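Local coordinates for protein peptidase S15/CocE/NonD (Thaumarchaeota archaeon SCGC AB-539-E09, PDB 4PF1) that probably acts as a serine aminopeptidase of the S15 family, removing residues from the N-terminal end of peptides, at residues D371-L376 with W385-D390; K179-F184 with L283-L288; R333-L338 with G345-W350; P183-V188 with L293-D298; D92-A97 with V355-L360. One frame throughout, in Å; residues are numbered along the deposited sequence.

Interaction 1. Residues D371-L376 with W385-D390; sequences DIPRVL and WHRYDD
The guanidinium group of R387 overlaps the ring of P373: P373 CB stands 4.0 Å above the centre of one face of the guanidinium. The end of the same group reaches D371. R387 NH1 gives the straighter bond to D371 O, at 2.8 Å and 162°, approaching nearly along the C=O axis. NH2 reaches the same D371 O over 3.2 Å from well above the carbonyl plane, and also forms a salt bridge with D371 OD2 at 3.0 Å. A bend at chi3 (61°) turns the long side chain back over the proline to make this grip possible. Behind it lies a short antiparallel ladder: V375 and Y388 are a hydrogen-bonded pair, with Y388 N to V375 O at 2.8 Å, and L376 sets its CG 3.6 Å from W385 CE3. R374 lays its CG 3.3 Å from D389 O, while its backbone N is joined to D389 OD1 through a water. Cutting R374 back to an alanine would remove CG and the guanidinium that lies over D389 O, and is likely to uncover that carbonyl. The two strands form a hairpin at one margin of the large mixed sheet, where W385 also stacks on W350. Charge and carbonyl together thus pin the loop before the first strand to the second, in a largely solvent-exposed setting that probably keeps the salt bridge modest in strength.

Interaction 2. Residues K179-F184 with L283-L288; sequences KAVVPF and LTVPML
Two puckered pyrrolidine rings, of P286 and P183, each turn their CD to a carbonyl oxygen of the other segment. P286 CD comes within 3.1 Å of K179 O, with CG close behind. P183 CD lies 3.3 Å from L288 O, and the same ring meets the side chain of M287, crossing it at about a right angle. Between the prolines the backbones are bridged at V181 and M287. V181 N donates to P286 O at 2.9 Å, and V181 O accepts from L288 N at 3.0 Å, so one residue is held by the residues on each side of M287. The valines add apolar contacts. V181 CG2, placed between its own backbone N and carbonyl carbon (chi1 -74° puts CG1 beside N), packs 3.7 Å from M287 CG. V182 and L288 instead lie side by side and point the same way, V182 CG1 being 4.1 Å from L288 CD2. V285 CG1 closes the far end against A180 CA at 3.9 Å. F351 of helix 347-365 covers L288, and Y363 of the same helix covers P286. Nearly everything here is buried and apolar. Strands 178-184 and 287-292 run parallel as neighbours, although 98 residues lie between the segments, an arrangement typical of the central sheet of the alpha/beta hydrolase fold.

Interaction 3. Residues R333-L338 with G345-W350; sequences RDARSL and GDTGGW
D346 points its carboxylate at the backbone of A335, and OD1 is gripped from opposite faces of the carboxylate plane. A335 N reaches it over 2.8 Å, and from the other face G349 N donates to the same OD1 at 3.0 Å and 176°. With CG anti to the backbone N (chi1 177°), the carboxylate swings back over the first turn of helix 347-365, which D346 serves as N-cap. With an alanine here both N-H groups would lose this acceptor, and the helix start would probably be less firmly tied to the 333-338 loop. Less certainly, in one conformer R336 lays a guanidinium face over D346 CB. T347 turns its hydroxyl to A335 O, which OG1 meets at 2.8 Å in the carbonyl plane, on a lone pair. T347 N donates to that same A335 O at 3.3 Å, but from above the plane. G348 packs its CA 3.4 Å from R333 O, where a CB would clash. E344 of the second subunit accepts from D346 N.

Interaction 4. Residues P183-V188 with L293-D298; sequences PFASMV and LFDQED
This contact lies at the probable active site: D295 has the geometry of the acid in a Ser-His-Asp triad with S161 and H328, as in other alpha/beta hydrolases, and its OD2 is hydrogen-bonded to H328 ND1. The same OD2 faces A185, whose CB stands only 2.9 Å away, a tight approach. D295 OD1 is fixed from within its own loop, accepting from E297 N at 3.0 Å, an Asx turn, and from D298 N at 2.7 Å, which extends it to an Asx motif. The carboxylate is therefore held at both oxygens. CG anti to the backbone N (chi1 -162°) sends the group across to A185. D298 is the second side chain to reach the other segment. Its CB packs 3.5 Å from A185 O and equally close to S186 O, while OD1 lies 3.6 Å from M187 CG as the two side chains cross obliquely. No direct hydrogen bond joins the segments, but one water donates both to S186 O, at 2.9 Å, and to D298 O, at 2.7 Å. D298 OD2 also meets S161 OG in a weak hydrogen bond. The two loops follow the ends of the neighbouring parallel strands 178-184 and 287-292, with helix 301-309 next along the chain from D298, and L168 and Y162 of helix 162-169 packing on S186 and M187.

Interaction 5. Residues D92-A97 with V355-L360; sequences DTTSAA and VMQPFL
Hydrogen bonding between these helices is concentrated in one pair: T93 OG1 donates to Q357 OE1 over 2.7 Å, tilted 17° from the carbonyl plane. The hydroxyl sits between the backbone N and the carbonyl carbon of T93 (chi1 67°), turned to Q357, and a bend at chi2 of Q357 brings the amide round to meet it, the two side chains sliding past each other in opposite directions. The other end of the amide is also held, since NE2 bonds to D361 one turn further along. T94 N lies 3.3 Å from the same OE1, but at a poor angle.

Van der Waals contacts complete the interface. M356 CE approaches T93 OG1 to 3.5 Å, T94 CG2 lies 4.0 Å from L360 CD1, and A97 CB rests 3.5 Å from Q357 NE2. The axes of the segments 92-96 and 355-360 approach to 9.9 Å, at a signed crossing angle of -49°. M356 also packs on V182 and F184 of strand 178-184, which joins this helix to the sheet.

At the margin, D92 forms a salt bridge with R352. A buried amide bonded at both its oxygen and its nitrogen has protein partners for its polar atoms, and its orientation is probably well fixed.

Overall arrangement
Interactions 2 to 5 are buried; only interaction 1 is a surface contact. Interactions 2 and 4 both use strand 178-184. The partner is strand 287-292 and its approach in the first, an apolar sheet pairing, and the loop after that strand in the second, polar and water-bridged near the probable triad. Interactions 3 and 5 share helix 347-365: the former caps its start with a carboxylate, the latter joins a later turn to helix 92-96 mainly through the amide of Q357. Interaction 1, the hairpin at the sheet margin, relies on charge and backbone pairing, and touches interaction 3 where W385 meets W350 and interaction 5 where I372 meets F359.

Interaction 1. Residues D371-L376 with W385-D390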
# COMPACT_ATOMS: atom_id res chain seq x y z
N ASP A 371 31.56 -18.01 23.49
CA ASP A 371 31.18 -17.66 24.85
C ASP A 371 29.76 -17.08 24.87
O ASP A 371 29.58 -15.85 24.86
CB ASP A 371 32.21 -16.67 25.47
CG ASP A 371 31.96 -16.30 26.93
OD1 ASP A 371 31.40 -17.14 27.68
OD2 ASP A 371 32.36 -15.18 27.33
N ILE A 372 28.75 -17.97 24.83
CA ILE A 372 27.33 -17.60 24.88
C ILE A 372 26.98 -17.35 26.35
O ILE A 372 27.31 -18.18 27.19
CB ILE A 372 26.42 -18.69 24.22
CG1 ILE A 372 26.83 -18.97 22.76
CG2 ILE A 372 24.92 -18.32 24.31
CD1 ILE A 372 26.41 -20.35 22.24
N PRO A 373 26.34 -16.21 26.69
CA PRO A 373 26.00 -15.97 28.10
C PRO A 373 24.89 -16.90 28.59
O PRO A 373 24.23 -17.57 27.78
CB PRO A 373 25.54 -14.51 28.11
CG PRO A 373 25.00 -14.28 26.74
CD PRO A 373 25.88 -15.09 25.83
N ARG A 374 24.69 -16.95 29.92
CA ARG A 374 23.61 -17.73 30.53
C ARG A 374 22.27 -17.22 30.00
O ARG A 374 21.42 -18.02 29.61
CB ARG A 374 23.67 -17.59 32.07
CG ARG A 374 22.76 -18.54 32.84
CD ARG A 374 23.43 -19.86 33.21
NE ARG A 374 24.79 -19.68 33.73
CZ ARG A 374 25.09 -19.45 35.00
NH1 ARG A 374 26.35 -19.30 35.38
NH2 ARG A 374 24.13 -19.35 35.91
N VAL A 375 22.12 -15.88 29.94
CA VAL A 375 20.92 -15.21 29.45
C VAL A 375 21.32 -14.13 28.43
O VAL A 375 22.18 -13.30 28.69
CB VAL A 375 20.05 -14.64 30.61
CG1 VAL A 375 18.88 -13.81 30.07
CG2 VAL A 375 19.53 -15.76 31.51
N LEU A 376 20.69 -14.18 27.25
CA LEU A 376 20.87 -13.21 26.19
C LEU A 376 19.52 -12.52 26.00
O LEU A 376 18.58 -13.15 25.53
CB LEU A 376 21.38 -13.90 24.90
CG LEU A 376 21.77 -13.00 23.72
CD1 LEU A 376 22.90 -12.03 24.10
CD2 LEU A 376 22.19 -13.83 22.53
N TRP A 385 21.10 -5.76 22.89
CA TRP A 385 21.27 -7.12 23.40
C TRP A 385 22.16 -7.07 24.63
O TRP A 385 23.18 -6.37 24.61
CB TRP A 385 21.88 -8.04 22.33
CG TRP A 385 20.92 -8.51 21.28
CD1 TRP A 385 20.85 -8.08 19.99
CD2 TRP A 385 19.97 -9.58 21.40
NE1 TRP A 385 19.88 -8.78 19.30
CE2 TRP A 385 19.32 -9.71 20.15
CE3 TRP A 385 19.56 -10.41 22.46
CZ2 TRP A 385 18.31 -10.64 19.92
CZ3 TRP A 385 18.56 -11.34 22.23
CH2 TRP A 385 17.94 -11.45 20.98
N HIS A 386 21.79 -7.77 25.69
CA HIS A 386 22.57 -7.78 26.92
C HIS A 386 23.00 -9.18 27.30
O HIS A 386 22.28 -10.14 27.05
CB HIS A 386 21.78 -7.16 28.08
CG HIS A 386 21.34 -5.75 27.85
ND1 HIS A 386 22.23 -4.69 27.93
CD2 HIS A 386 20.11 -5.26 27.57
CE1 HIS A 386 21.52 -3.61 27.68
NE2 HIS A 386 20.24 -3.90 27.46
N ARG A 387 24.18 -9.28 27.92
CA ARG A 387 24.71 -10.52 28.47
C ARG A 387 24.38 -10.56 29.96
O ARG A 387 24.85 -9.69 30.70
CB ARG A 387 26.24 -10.60 28.25
CG ARG A 387 26.67 -10.72 26.79
CD ARG A 387 28.19 -10.74 26.67
NE ARG A 387 28.78 -11.88 27.38
CZ ARG A 387 29.08 -13.05 26.81
NH1 ARG A 387 28.86 -13.23 25.51
NH2 ARG A 387 29.59 -14.03 27.53
N TYR A 388 23.53 -11.50 30.38
CA TYR A 388 23.13 -11.62 31.78
C TYR A 388 23.53 -12.98 32.35
O TYR A 388 23.56 -13.96 31.62
CB TYR A 388 21.62 -11.39 31.96
CG TYR A 388 21.14 -9.98 31.68
CD1 TYR A 388 21.89 -8.87 32.08
CD2 TYR A 388 19.89 -9.74 31.10
CE1 TYR A 388 21.44 -7.57 31.85
CE2 TYR A 388 19.42 -8.45 30.88
CZ TYR A 388 20.20 -7.36 31.26
OH TYR A 388 19.75 -6.08 31.02
N ASP A 389 23.83 -13.02 33.66
CA ASP A 389 24.22 -14.26 34.35
C ASP A 389 22.99 -15.01 34.86
O ASP A 389 23.09 -16.21 35.15
CB ASP A 389 25.17 -13.94 35.51
CG ASP A 389 26.52 -13.40 35.07
OD1 ASP A 389 27.05 -13.89 34.04
OD2 ASP A 389 27.07 -12.53 35.78
N ASP A 390 21.85 -14.31 34.99
CA ASP A 390 20.59 -14.87 35.47
C ASP A 390 19.41 -14.05 34.93
O ASP A 390 19.61 -12.93 34.44
CB ASP A 390 20.57 -14.88 37.02
CG ASP A 390 19.66 -15.92 37.67
OD1 ASP A 390 18.78 -16.47 36.96
OD2 ASP A 390 19.82 -16.17 38.88
O HOH W 1 26.79 -15.56 31.63

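Interaction 2. Residues K179-F184 with L283-L288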
# COMPACT_ATOMS: atom_id res chain seq x y z
N LYS A 179 23.51 -34.34 19.99
CA LYS A 179 24.57 -33.52 20.57
C LYS A 179 24.10 -32.17 21.10
O LYS A 179 24.81 -31.58 21.91
CB LYS A 179 25.71 -33.31 19.55
CG LYS A 179 26.32 -34.61 18.98
CD LYS A 179 26.98 -35.49 20.07
CE LYS A 179 27.33 -36.86 19.53
NZ LYS A 179 27.89 -37.74 20.59
N ALA A 180 22.94 -31.65 20.63
CA ALA A 180 22.40 -30.35 21.06
C ALA A 180 20.94 -30.18 20.66
O ALA A 180 20.48 -30.84 19.73
CB ALA A 180 23.23 -29.21 20.47
N VAL A 181 20.21 -29.26 21.34
CA VAL A 181 18.82 -28.93 21.01
C VAL A 181 18.60 -27.41 21.03
O VAL A 181 19.20 -26.71 21.86
CB VAL A 181 17.76 -29.66 21.89
CG1 VAL A 181 17.63 -31.13 21.52
CG2 VAL A 181 18.04 -29.48 23.38
N VAL A 182 17.75 -26.90 20.12
CA VAL A 182 17.39 -25.48 20.07
C VAL A 182 15.84 -25.37 20.05
O VAL A 182 15.23 -25.19 18.98
CB VAL A 182 18.06 -24.71 18.88
CG1 VAL A 182 17.75 -23.22 18.96
CG2 VAL A 182 19.57 -24.94 18.85
N PRO A 183 15.16 -25.49 21.22
CA PRO A 183 13.70 -25.36 21.22
C PRO A 183 13.24 -23.89 21.20
O PRO A 183 13.57 -23.11 22.10
CB PRO A 183 13.27 -26.08 22.50
CG PRO A 183 14.46 -26.01 23.40
CD PRO A 183 15.69 -25.72 22.58
N PHE A 184 12.53 -23.49 20.12
CA PHE A 184 11.96 -22.15 19.96
C PHE A 184 10.53 -22.12 20.45
O PHE A 184 9.79 -23.07 20.19
CB PHE A 184 11.98 -21.70 18.49
CG PHE A 184 13.31 -21.44 17.83
CD1 PHE A 184 14.03 -22.47 17.24
CD2 PHE A 184 13.77 -20.14 17.66
CE1 PHE A 184 15.22 -22.22 16.55
CE2 PHE A 184 14.97 -19.89 16.98
CZ PHE A 184 15.69 -20.93 16.43
N LEU A 283 19.41 -33.81 32.95
CA LEU A 283 19.74 -32.78 31.97
C LEU A 283 21.16 -33.06 31.46
O LEU A 283 22.13 -32.81 32.19
CB LEU A 283 19.61 -31.39 32.61
CG LEU A 283 20.01 -30.18 31.78
CD1 LEU A 283 18.86 -29.69 30.93
CD2 LEU A 283 20.51 -29.08 32.68
N THR A 284 21.27 -33.65 30.26
CA THR A 284 22.56 -34.05 29.69
C THR A 284 22.84 -33.38 28.33
O THR A 284 24.00 -33.20 27.96
CB THR A 284 22.63 -35.58 29.53
OG1 THR A 284 21.53 -36.02 28.73
CG2 THR A 284 22.64 -36.32 30.87
N VAL A 285 21.77 -33.06 27.58
CA VAL A 285 21.86 -32.48 26.24
C VAL A 285 21.97 -30.94 26.32
O VAL A 285 21.12 -30.31 26.96
CB VAL A 285 20.65 -32.92 25.36
CG1 VAL A 285 20.78 -32.41 23.93
CG2 VAL A 285 20.49 -34.44 25.37
N PRO A 286 22.98 -30.32 25.65
CA PRO A 286 23.05 -28.84 25.63
C PRO A 286 21.80 -28.23 25.01
O PRO A 286 21.32 -28.71 23.98
CB PRO A 286 24.30 -28.55 24.79
CG PRO A 286 25.07 -29.83 24.79
CD PRO A 286 24.06 -30.92 24.85
N MET A 287 21.23 -27.22 25.68
CA MET A 287 19.97 -26.60 25.29
C MET A 287 20.11 -25.10 25.10
O MET A 287 20.65 -24.41 25.96
CB MET A 287 18.91 -26.89 26.36
CG MET A 287 17.48 -26.83 25.86
SD MET A 287 16.27 -27.22 27.17
CE MET A 287 16.76 -28.91 27.58
N LEU A 288 19.57 -24.60 23.99
CA LEU A 288 19.50 -23.18 23.68
C LEU A 288 18.02 -22.79 23.61
O LEU A 288 17.38 -22.94 22.56
CB LEU A 288 20.26 -22.86 22.37
CG LEU A 288 20.38 -21.38 21.95
CD1 LEU A 288 21.21 -20.58 22.95
CD2 LEU A 288 21.00 -21.26 20.57

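Interaction 3. Residues R333-L338 with G345-W350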
# COMPACT_ATOMS: atom_id res chain seq x y z
N ARG A 333 12.63 -16.48 11.80
CA ARG A 333 12.64 -15.75 10.53
C ARG A 333 13.25 -14.35 10.73
O ARG A 333 14.01 -14.14 11.69
CB ARG A 333 11.21 -15.67 9.91
CG ARG A 333 10.17 -14.90 10.74
CD ARG A 333 8.89 -14.67 9.95
NE ARG A 333 7.86 -13.98 10.73
CZ ARG A 333 7.71 -12.65 10.76
NH1 ARG A 333 8.54 -11.87 10.08
NH2 ARG A 333 6.75 -12.11 11.49
N ASP A 334 12.95 -13.40 9.82
CA ASP A 334 13.39 -12.01 9.91
C ASP A 334 12.60 -11.29 11.01
O ASP A 334 11.40 -11.55 11.18
CB ASP A 334 13.20 -11.31 8.56
CG ASP A 334 11.76 -11.30 8.08
OD1 ASP A 334 11.21 -12.40 7.85
OD2 ASP A 334 11.17 -10.20 8.00
N ALA A 335 13.26 -10.39 11.75
CA ALA A 335 12.59 -9.63 12.80
C ALA A 335 13.20 -8.23 12.95
O ALA A 335 13.87 -7.94 13.95
CB ALA A 335 12.64 -10.38 14.12
N ARG A 336 12.98 -7.37 11.94
CA ARG A 336 13.46 -5.98 11.94
C ARG A 336 12.48 -5.09 12.69
O ARG A 336 12.89 -4.08 13.27
CB ARG A 336 13.63 -5.46 10.51
CG ARG A 336 14.84 -6.03 9.78
CD ARG A 336 14.88 -5.57 8.34
NE ARG A 336 15.94 -6.24 7.59
CZ ARG A 336 15.77 -7.38 6.92
NH1 ARG A 336 14.59 -7.98 6.91
NH2 ARG A 336 16.79 -7.93 6.27
N SER A 337 11.19 -5.46 12.65
CA SER A 337 10.11 -4.69 13.27
C SER A 337 8.99 -5.62 13.72
O SER A 337 9.02 -6.81 13.42
CB SER A 337 9.57 -3.66 12.28
OG SER A 337 8.97 -4.29 11.16
N LEU A 338 8.00 -5.07 14.45
CA LEU A 338 6.79 -5.76 14.90
C LEU A 338 5.70 -4.72 15.09
O LEU A 338 5.72 -3.97 16.07
CB LEU A 338 7.02 -6.58 16.19
CG LEU A 338 5.80 -7.37 16.68
CD1 LEU A 338 5.47 -8.53 15.76
CD2 LEU A 338 6.01 -7.86 18.07
N GLY A 345 18.03 -3.57 13.31
CA GLY A 345 18.38 -4.58 12.32
C GLY A 345 17.56 -5.84 12.45
O GLY A 345 16.64 -5.92 13.27
N ASP A 346 17.89 -6.86 11.63
CA ASP A 346 17.22 -8.15 11.67
C ASP A 346 17.72 -8.95 12.88
O ASP A 346 18.70 -9.69 12.77
CB ASP A 346 17.42 -8.92 10.33
CG ASP A 346 16.81 -10.31 10.29
OD1 ASP A 346 16.03 -10.65 11.21
OD2 ASP A 346 17.12 -11.07 9.36
N THR A 347 17.04 -8.79 14.03
CA THR A 347 17.37 -9.44 15.30
C THR A 347 17.24 -10.98 15.21
O THR A 347 17.97 -11.69 15.89
CB THR A 347 16.50 -8.89 16.43
OG1 THR A 347 15.13 -9.18 16.16
CG2 THR A 347 16.68 -7.39 16.64
N GLY A 348 16.30 -11.45 14.38
CA GLY A 348 16.06 -12.87 14.15
C GLY A 348 17.22 -13.52 13.43
O GLY A 348 17.83 -14.46 13.95
N GLY A 349 17.57 -12.95 12.28
CA GLY A 349 18.72 -13.37 11.48
C GLY A 349 20.04 -13.21 12.21
O GLY A 349 20.94 -14.04 12.05
N TRP A 350 20.16 -12.14 13.04
CA TRP A 350 21.37 -11.88 13.84
C TRP A 350 21.58 -13.00 14.86
O TRP A 350 22.71 -13.44 15.05
CB TRP A 350 21.30 -10.52 14.56
CG TRP A 350 22.50 -10.24 15.43
CD1 TRP A 350 23.68 -9.69 15.05
CD2 TRP A 350 22.65 -10.59 16.82
NE1 TRP A 350 24.56 -9.67 16.11
CE2 TRP A 350 23.95 -10.22 17.21
CE3 TRP A 350 21.80 -11.18 17.78
CZ2 TRP A 350 24.43 -10.40 18.51
CZ3 TRP A 350 22.28 -11.38 19.06
CH2 TRP A 350 23.57 -10.99 19.42

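Interaction 4. Residues P183-V188 with L293-D298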
# COMPACT_ATOMS: atom_id res chain seq x y z
N PRO A 183 15.16 -25.49 21.22
CA PRO A 183 13.70 -25.36 21.22
C PRO A 183 13.24 -23.89 21.20
O PRO A 183 13.57 -23.11 22.10
CB PRO A 183 13.27 -26.08 22.50
CG PRO A 183 14.46 -26.01 23.40
CD PRO A 183 15.69 -25.72 22.58
N PHE A 184 12.53 -23.49 20.12
CA PHE A 184 11.96 -22.15 19.96
C PHE A 184 10.53 -22.12 20.45
O PHE A 184 9.79 -23.07 20.19
CB PHE A 184 11.98 -21.70 18.49
CG PHE A 184 13.31 -21.44 17.83
CD1 PHE A 184 14.03 -22.47 17.24
CD2 PHE A 184 13.77 -20.14 17.66
CE1 PHE A 184 15.22 -22.22 16.55
CE2 PHE A 184 14.97 -19.89 16.98
CZ PHE A 184 15.69 -20.93 16.43
N ALA A 185 10.12 -21.04 21.13
CA ALA A 185 8.74 -20.78 21.58
C ALA A 185 7.93 -22.08 21.81
O ALA A 185 6.83 -22.23 21.27
CB ALA A 185 8.04 -19.92 20.54
N SER A 186 8.48 -23.01 22.60
CA SER A 186 7.92 -24.34 22.83
C SER A 186 6.60 -24.36 23.58
O SER A 186 6.33 -23.49 24.42
CB SER A 186 8.92 -25.21 23.59
OG SER A 186 10.12 -25.37 22.84
N MET A 187 5.78 -25.39 23.30
CA MET A 187 4.54 -25.67 24.02
C MET A 187 4.95 -26.37 25.32
O MET A 187 5.52 -27.46 25.26
CB MET A 187 3.60 -26.56 23.18
CG MET A 187 3.12 -25.90 21.89
SD MET A 187 2.14 -27.01 20.82
CE MET A 187 0.69 -27.18 21.79
N VAL A 188 4.79 -25.70 26.47
CA VAL A 188 5.26 -26.23 27.75
C VAL A 188 4.07 -26.52 28.68
O VAL A 188 3.95 -27.64 29.18
CB VAL A 188 6.31 -25.29 28.40
CG1 VAL A 188 6.60 -25.66 29.85
CG2 VAL A 188 7.59 -25.28 27.58
N LEU A 293 9.54 -12.01 23.54
CA LEU A 293 8.86 -11.06 24.44
C LEU A 293 7.39 -10.84 24.07
O LEU A 293 6.57 -10.58 24.95
CB LEU A 293 9.59 -9.70 24.45
CG LEU A 293 10.92 -9.62 25.23
CD1 LEU A 293 11.66 -8.33 24.90
CD2 LEU A 293 10.68 -9.69 26.74
N PHE A 294 7.07 -10.92 22.77
CA PHE A 294 5.71 -10.65 22.29
C PHE A 294 5.07 -11.88 21.62
O PHE A 294 4.21 -11.74 20.75
CB PHE A 294 5.73 -9.44 21.33
CG PHE A 294 6.48 -8.24 21.87
CD1 PHE A 294 6.02 -7.55 22.98
CD2 PHE A 294 7.67 -7.82 21.28
CE1 PHE A 294 6.72 -6.45 23.49
CE2 PHE A 294 8.37 -6.71 21.78
CZ PHE A 294 7.89 -6.04 22.88
N ASP A 295 5.46 -13.08 22.09
CA ASP A 295 4.92 -14.35 21.60
C ASP A 295 3.43 -14.47 21.94
O ASP A 295 3.06 -14.66 23.10
CB ASP A 295 5.71 -15.53 22.21
CG ASP A 295 5.54 -16.83 21.47
OD1 ASP A 295 4.38 -17.23 21.23
OD2 ASP A 295 6.55 -17.44 21.11
N GLN A 296 2.56 -14.35 20.91
CA GLN A 296 1.10 -14.37 21.05
C GLN A 296 0.53 -15.80 21.21
O GLN A 296 -0.69 -15.97 21.30
CB GLN A 296 0.44 -13.64 19.86
CG GLN A 296 0.41 -14.43 18.53
CD GLN A 296 1.71 -14.47 17.74
OE1 GLN A 296 2.77 -14.01 18.18
NE2 GLN A 296 1.65 -15.05 16.54
N GLU A 297 1.40 -16.83 21.27
CA GLU A 297 0.93 -18.21 21.39
C GLU A 297 1.55 -18.96 22.57
O GLU A 297 0.82 -19.65 23.28
CB GLU A 297 1.17 -18.98 20.08
CG GLU A 297 0.24 -18.54 18.95
CD GLU A 297 0.21 -19.40 17.70
OE1 GLU A 297 -0.44 -18.97 16.72
OE2 GLU A 297 0.80 -20.50 17.71
N ASP A 298 2.87 -18.85 22.77
CA ASP A 298 3.57 -19.57 23.86
C ASP A 298 4.52 -18.63 24.62
O ASP A 298 5.74 -18.81 24.58
CB ASP A 298 4.33 -20.79 23.30
CG ASP A 298 3.43 -21.81 22.64
OD1 ASP A 298 2.83 -22.63 23.37
OD2 ASP A 298 3.33 -21.80 21.41
O HOH W 2 7.50 -20.90 24.80

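Interaction 5. Residues D92-A97 with V355-L360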
# COMPACT_ATOMS: atom_id res chain seq x y z
N ASP A 92 17.96 -21.49 7.68
CA ASP A 92 18.82 -20.72 6.77
C ASP A 92 20.32 -20.92 7.07
O ASP A 92 21.09 -21.22 6.14
CB ASP A 92 18.46 -19.22 6.74
CG ASP A 92 18.37 -18.48 8.08
OD1 ASP A 92 18.69 -19.09 9.12
OD2 ASP A 92 17.90 -17.32 8.08
N THR A 93 20.73 -20.82 8.34
CA THR A 93 22.14 -20.97 8.72
C THR A 93 22.61 -22.43 8.57
O THR A 93 23.76 -22.64 8.18
CB THR A 93 22.40 -20.42 10.13
OG1 THR A 93 21.73 -21.23 11.10
CG2 THR A 93 21.99 -18.97 10.27
N THR A 94 21.74 -23.43 8.86
CA THR A 94 22.10 -24.86 8.74
C THR A 94 22.22 -25.26 7.27
O THR A 94 23.06 -26.11 6.94
CB THR A 94 21.10 -25.76 9.47
OG1 THR A 94 19.79 -25.58 8.93
CG2 THR A 94 21.10 -25.55 10.98
N SER A 95 21.39 -24.67 6.38
CA SER A 95 21.43 -24.92 4.94
C SER A 95 22.70 -24.31 4.34
O SER A 95 23.34 -24.96 3.51
CB SER A 95 20.19 -24.36 4.25
OG SER A 95 20.26 -24.52 2.85
N ALA A 96 23.06 -23.08 4.77
CA ALA A 96 24.27 -22.39 4.30
C ALA A 96 25.54 -23.12 4.75
O ALA A 96 26.53 -23.15 4.02
CB ALA A 96 24.28 -20.95 4.81
N ALA A 97 25.49 -23.76 5.95
CA ALA A 97 26.59 -24.56 6.51
C ALA A 97 26.64 -25.96 5.88
O ALA A 97 27.56 -26.74 6.16
CB ALA A 97 26.43 -24.67 8.02
N VAL A 355 24.67 -16.62 17.08
CA VAL A 355 24.54 -17.36 18.34
C VAL A 355 24.17 -18.83 18.09
O VAL A 355 24.88 -19.71 18.57
CB VAL A 355 23.53 -16.68 19.32
CG1 VAL A 355 23.46 -17.42 20.66
CG2 VAL A 355 23.86 -15.20 19.54
N MET A 356 23.06 -19.10 17.36
CA MET A 356 22.56 -20.46 17.12
C MET A 356 23.52 -21.31 16.26
O MET A 356 23.81 -22.44 16.64
CB MET A 356 21.16 -20.45 16.49
CG MET A 356 20.49 -21.83 16.51
SD MET A 356 19.01 -21.97 15.47
CE MET A 356 19.74 -21.81 13.86
N GLN A 357 23.99 -20.78 15.11
CA GLN A 357 24.90 -21.54 14.25
C GLN A 357 26.26 -21.84 14.96
O GLN A 357 26.64 -23.01 14.97
CB GLN A 357 25.11 -20.86 12.88
CG GLN A 357 25.67 -21.79 11.79
CD GLN A 357 24.87 -23.08 11.60
OE1 GLN A 357 23.63 -23.10 11.60
NE2 GLN A 357 25.58 -24.18 11.40
N PRO A 358 26.94 -20.88 15.65
CA PRO A 358 28.18 -21.24 16.36
C PRO A 358 27.94 -22.24 17.50
O PRO A 358 28.80 -23.08 17.76
CB PRO A 358 28.70 -19.90 16.88
CG PRO A 358 28.05 -18.87 16.02
CD PRO A 358 26.68 -19.43 15.76
N PHE A 359 26.75 -22.18 18.15
CA PHE A 359 26.34 -23.14 19.19
C PHE A 359 26.31 -24.55 18.58
O PHE A 359 26.95 -25.46 19.11
CB PHE A 359 24.96 -22.75 19.77
CG PHE A 359 24.29 -23.78 20.65
CD1 PHE A 359 24.64 -23.90 22.00
CD2 PHE A 359 23.28 -24.60 20.16
CE1 PHE A 359 24.01 -24.83 22.82
CE2 PHE A 359 22.66 -25.54 20.99
CZ PHE A 359 23.03 -25.65 22.31
N LEU A 360 25.59 -24.71 17.45
CA LEU A 360 25.46 -25.99 16.74
C LEU A 360 26.79 -26.47 16.17
O LEU A 360 27.12 -27.64 16.33
CB LEU A 360 24.42 -25.89 15.61
CG LEU A 360 22.96 -25.61 16.02
CD1 LEU A 360 22.11 -25.30 14.81
CD2 LEU A 360 22.37 -26.77 16.81